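PDB 3EUS: DNA-binding protein from Silicibacter pomeroyi, which probably binds DNA through a helix-turn-helix domain of the XRE/Cro-C1 type. Local coordinates for residues A[20-25]-A[61-66]. Residues are numbered along the deposited sequence; the frame is centred on the assembly and turned at random.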
loop_
_atom_site.group_PDB
_atom_site.type_symbol
_atom_site.label_atom_id
_atom_site.label_comp_id
_atom_site.label_asym_id
_atom_site.label_seq_id
_atom_site.Cartn_x
_atom_site.Cartn_y
_atom_site.Cartn_z
ATOM N N ARG A 20 -11.659 5.157 -3.609
ATOM C CA ARG A 20 -12.719 5.930 -4.253
ATOM C C ARG A 20 -13.289 6.956 -3.282
ATOM O O ARG A 20 -13.569 8.090 -3.669
ATOM C CB ARG A 20 -13.850 5.005 -4.804
ATOM C CG ARG A 20 -15.044 5.752 -5.353
ATOM C CD ARG A 20 -16.197 4.803 -5.866
ATOM N NE ARG A 20 -16.408 3.642 -4.985
ATOM C CZ ARG A 20 -15.975 2.399 -5.267
ATOM N NH1 ARG A 20 -15.399 2.117 -6.455
ATOM N NH2 ARG A 20 -16.209 1.399 -4.414
ATOM N N GLN A 21 -13.544 6.556 -2.037
ATOM C CA GLN A 21 -14.172 7.474 -1.097
ATOM C C GLN A 21 -13.230 8.645 -0.744
ATOM O O GLN A 21 -13.695 9.790 -0.619
ATOM C CB GLN A 21 -14.665 6.722 0.155
ATOM C CG GLN A 21 -16.021 7.236 0.759
ATOM C CD GLN A 21 -17.144 7.471 -0.249
ATOM O OE1 GLN A 21 -17.642 6.533 -0.917
ATOM N NE2 GLN A 21 -17.569 8.736 -0.361
ATOM N N ALA A 22 -11.912 8.381 -0.669
ATOM C CA ALA A 22 -10.951 9.473 -0.529
ATOM C C ALA A 22 -11.095 10.491 -1.670
ATOM O O ALA A 22 -11.085 11.712 -1.447
ATOM C CB ALA A 22 -9.473 8.945 -0.384
ATOM N N ARG A 23 -11.220 10.011 -2.904
ATOM C CA ARG A 23 -11.321 10.895 -4.040
ATOM C C ARG A 23 -12.596 11.704 -3.981
ATOM O O ARG A 23 -12.577 12.897 -4.201
ATOM C CB ARG A 23 -11.304 10.108 -5.346
ATOM C CG ARG A 23 -11.557 10.914 -6.600
ATOM C CD ARG A 23 -11.443 10.099 -7.816
ATOM N NE ARG A 23 -12.446 9.024 -7.851
ATOM C CZ ARG A 23 -13.760 9.189 -8.106
ATOM N NH1 ARG A 23 -14.290 10.376 -8.345
ATOM N NH2 ARG A 23 -14.551 8.135 -8.114
ATOM N N LEU A 24 -13.706 11.005 -3.755
ATOM C CA LEU A 24 -15.030 11.619 -3.701
ATOM C C LEU A 24 -15.082 12.583 -2.529
ATOM O O LEU A 24 -15.660 13.671 -2.679
ATOM C CB LEU A 24 -16.124 10.559 -3.519
ATOM C CG LEU A 24 -16.415 9.636 -4.710
ATOM C CD1 LEU A 24 -17.381 8.515 -4.331
ATOM C CD2 LEU A 24 -16.925 10.424 -5.893
ATOM N N ASP A 25 -14.481 12.203 -1.389
ATOM C CA ASP A 25 -14.389 13.132 -0.220
ATOM C C ASP A 25 -13.595 14.426 -0.481
ATOM O O ASP A 25 -13.888 15.452 0.143
ATOM C CB ASP A 25 -13.808 12.451 1.017
ATOM C CG ASP A 25 -14.757 11.400 1.639
ATOM O OD1 ASP A 25 -15.923 11.330 1.207
ATOM O OD2 ASP A 25 -14.288 10.627 2.534
ATOM N N LYS A 61 0.873 8.336 -3.184
ATOM C CA LYS A 61 0.631 9.500 -3.997
ATOM C C LYS A 61 -0.881 9.791 -4.151
ATOM O O LYS A 61 -1.315 10.939 -4.168
ATOM C CB LYS A 61 1.292 9.323 -5.358
ATOM C CG LYS A 61 2.884 9.373 -5.317
ATOM C CD LYS A 61 3.439 8.966 -6.668
ATOM C CE LYS A 61 4.994 9.049 -6.735
ATOM N NZ LYS A 61 5.578 8.767 -8.100
ATOM N N TRP A 62 -1.643 8.750 -4.329
ATOM C CA TRP A 62 -3.145 8.849 -4.482
ATOM C C TRP A 62 -3.707 9.487 -3.208
ATOM O O TRP A 62 -4.497 10.423 -3.250
ATOM C CB TRP A 62 -3.719 7.442 -4.626
ATOM C CG TRP A 62 -5.211 7.311 -4.869
ATOM C CD1 TRP A 62 -6.218 7.577 -3.987
ATOM C CD2 TRP A 62 -5.827 6.715 -6.005
ATOM N NE1 TRP A 62 -7.438 7.234 -4.533
ATOM C CE2 TRP A 62 -7.230 6.711 -5.774
ATOM C CE3 TRP A 62 -5.349 6.218 -7.209
ATOM C CZ2 TRP A 62 -8.136 6.236 -6.714
ATOM C CZ3 TRP A 62 -6.241 5.715 -8.115
ATOM C CH2 TRP A 62 -7.639 5.733 -7.860
ATOM N N MET A 63 -3.318 8.960 -2.045
ATOM C CA MET A 63 -3.875 9.453 -0.802
ATOM C C MET A 63 -3.463 10.895 -0.538
ATOM O O MET A 63 -4.259 11.677 -0.096
ATOM C CB MET A 63 -3.523 8.509 0.372
ATOM C CG MET A 63 -4.232 7.134 0.237
ATOM S SD MET A 63 -6.040 7.086 0.058
ATOM C CE MET A 63 -6.583 7.882 1.578
ATOM N N ALA A 64 -2.220 11.247 -0.843
ATOM C CA ALA A 64 -1.779 12.626 -0.745
ATOM C C ALA A 64 -2.511 13.556 -1.679
ATOM O O ALA A 64 -2.822 14.699 -1.290
ATOM C CB ALA A 64 -0.216 12.744 -1.042
ATOM N N ALA A 65 -2.769 13.109 -2.887
ATOM C CA ALA A 65 -3.521 13.925 -3.875
ATOM C C ALA A 65 -4.969 14.131 -3.452
ATOM O O ALA A 65 -5.587 15.109 -3.855
ATOM C CB ALA A 65 -3.463 13.297 -5.300
ATOM N N CYS A 66 -5.481 13.226 -2.625
ATOM C CA CYS A 66 -6.841 13.325 -2.079
ATOM C C CYS A 66 -6.837 13.955 -0.718
ATOM O O CYS A 66 -7.875 13.995 -0.095
ATOM C CB CYS A 66 -7.476 11.948 -1.974
ATOM S SG CYS A 66 -7.780 11.081 -3.584
HETATM O O HOH W 1 -10.120 12.602 0.799
#
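Cys-66 lies against the backbone of Ala-22 and Arg-23, just after the C-terminal end of helix 56-65 and beside the last turn of helix 10-25. Its CB sits 3.7 Å from Ala-22 O and also packs on Ala-22 CB, 3.9 Å away. One bond further, SG stands beside the residue's own backbone N (chi1 -65°), and from there it reaches helix 10-25, coming to 3.6 Å from Arg-23 CA and 4.1 Å from Arg-23 CB. The sulfur thus lies mainly over the main chain of Arg-23, where the CA atoms of Arg-23 and Cys-66 are 5.5 Å apart.

The methyl of Ala-22 points toward helix 56-65 and is shared between Cys-66 and Met-63, whose chain folds back through chi2 -55° and chi3 -60° to bring CE within 3.7 Å of Ala-22 CB, with SD alongside at 3.9 Å. Met-63 also touches Val-72 and Ile-75 of helix 72-81.

A water completes the join, donating to Ala-22 O at 2.6 Å and to Cys-66 O, so that it bridges a carbonyl within helix 10-25 to one just past the end of helix 56-65. Arg-23 contributes its backbone and CB here, while its guanidinium turns elsewhere, forming a salt bridge with Glu-48 and a hydrogen bond to Leu-28 O. Nearby, the Trp-62 indole NE1 bonds to Leu-19 O and its ring packs on helices 30-36 and 41-48. Packing of the first helix (10-25) against the fourth (56-65) is part of the core of the compact all-helical XRE/Cro-C1-type domain, which carries the helix-turn-helix.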